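Alpha-glucosidase (Bacteroides thetaiotaomicron, PDB 5XFM) hydrolyses beta-L-arabinopyranosides and alpha-galactosides, as a bifunctional calcium-containing enzyme of glycoside hydrolase family 97. Local coordinates at residues Lys537-Pro540 with Ala541-Asp545. The protein carries 1 engineered substitution. Sequence-based numbering, arbitrary orientation.
Sequences KDVP and AVCMD
V539 meets the first turn of helix 541-549 mainly through its CG1 methyl, which lies 3.6 Å from CB of C543 and 3.9 Å from CG of M544. SD of M544 lies 3.9 Å from the same CG1, and CB of V539 adds a contact to CG of M544 at 4.0 Å. The valine torsion explains this, since CG1 stands anti to the backbone N (chi1 175°) and is set against the helix. The M544 chain crosses the valine side chain at roughly a right angle, and its bends at chi2 and chi3 turn SD back beside CG against the valine. Between V539 and the helix comes P540, whose O accepts a hydrogen bond from N of C543, 3.0 Å away. This i to i+3 turn is bent, with 137° at the hydrogen, and the donor sits above the carbonyl plane. Regular helical bonding starts with N of D545 to O of A541, 2.9 Å. Further out, L494 touches both V539 and M544, and D512 and L516 pack on C543. D538 is tied back to N534 and N535 through its carboxylate. With P540 as N-cap, the V539-M544 contact is a hydrophobic staple, C543 adding to it, at a helix that follows the last strand of the TIM-barrel sheet.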
loop_
_atom_site.group_PDB
_atom_site.type_symbol
_atom_site.label_atom_id
_atom_site.label_comp_id
_atom_site.label_asym_id
_atom_site.label_seq_id
_atom_site.Cartn_x
_atom_site.Cartn_y
_atom_site.Cartn_z
ATOM N N LYS A 537 9.513 29.991 8.980
ATOM C CA LYS A 537 10.559 30.817 9.585
ATOM C C LYS A 537 11.875 30.073 9.876
ATOM O O LYS A 537 12.951 30.657 9.745
ATOM C CB LYS A 537 10.043 31.440 10.886
ATOM C CG LYS A 537 8.867 32.399 10.710
ATOM C CD LYS A 537 9.270 33.672 9.980
ATOM C CE LYS A 537 8.107 34.650 9.883
ATOM N NZ LYS A 537 7.041 34.150 8.964
ATOM N N ASP A 538 11.801 28.801 10.267
ATOM C CA ASP A 538 13.006 28.086 10.711
ATOM C C ASP A 538 13.502 27.018 9.734
ATOM O O ASP A 538 14.379 26.216 10.066
ATOM C CB ASP A 538 12.780 27.455 12.094
ATOM C CG ASP A 538 11.581 26.518 12.139
ATOM O OD1 ASP A 538 11.253 25.891 11.108
ATOM O OD2 ASP A 538 10.970 26.403 13.226
ATOM N N VAL A 539 12.948 27.020 8.527
ATOM C CA VAL A 539 13.394 26.110 7.481
ATOM C C VAL A 539 13.901 26.922 6.292
ATOM O O VAL A 539 13.245 27.882 5.880
ATOM C CB VAL A 539 12.256 25.168 7.033
ATOM C CG1 VAL A 539 12.690 24.300 5.851
ATOM C CG2 VAL A 539 11.796 24.304 8.198
ATOM N N PRO A 540 15.087 26.560 5.764
ATOM C CA PRO A 540 15.670 27.210 4.585
ATOM C C PRO A 540 14.644 27.371 3.470
ATOM O O PRO A 540 13.907 26.429 3.185
ATOM C CB PRO A 540 16.779 26.245 4.165
ATOM C CG PRO A 540 17.189 25.580 5.430
ATOM C CD PRO A 540 15.969 25.513 6.312
ATOM N N ALA A 541 14.627 28.543 2.841
ATOM C CA ALA A 541 13.564 28.931 1.918
ATOM C C ALA A 541 13.419 27.966 0.748
ATOM O O ALA A 541 12.320 27.767 0.248
ATOM C CB ALA A 541 13.799 30.348 1.410
ATOM N N VAL A 542 14.523 27.372 0.311
ATOM C CA VAL A 542 14.479 26.484 -0.843
ATOM C C VAL A 542 13.629 25.233 -0.569
ATOM O O VAL A 542 12.954 24.717 -1.472
ATOM C CB VAL A 542 15.904 26.076 -1.288
ATOM C CG1 VAL A 542 16.686 27.301 -1.732
ATOM C CG2 VAL A 542 16.640 25.346 -0.177
ATOM N N CYS A 543 13.637 24.765 0.677
ATOM C CA CYS A 543 12.827 23.613 1.060
ATOM C C CYS A 543 11.333 23.940 0.998
ATOM O O CYS A 543 10.545 23.212 0.390
ATOM C CB CYS A 543 13.203 23.127 2.460
ATOM S SG CYS A 543 14.890 22.485 2.593
ATOM N N MET A 544 10.948 25.046 1.620
ATOM C CA MET A 544 9.543 25.424 1.660
ATOM C C MET A 544 9.038 25.797 0.273
ATOM O O MET A 544 7.873 25.549 -0.065
ATOM C CB MET A 544 9.347 26.576 2.640
ATOM C CG MET A 544 9.797 26.220 4.040
ATOM S SD MET A 544 8.979 24.717 4.604
ATOM C CE MET A 544 7.275 25.286 4.694
ATOM N N ASP A 545 9.938 26.359 -0.531
ATOM C CA ASP A 545 9.648 26.686 -1.918
ATOM C C ASP A 545 9.366 25.418 -2.699
ATOM O O ASP A 545 8.416 25.368 -3.480
ATOM C CB ASP A 545 10.797 27.465 -2.569
ATOM C CG ASP A 545 10.813 28.930 -2.166
ATOM O OD1 ASP A 545 9.728 29.484 -1.891
ATOM O OD2 ASP A 545 11.904 29.536 -2.147
#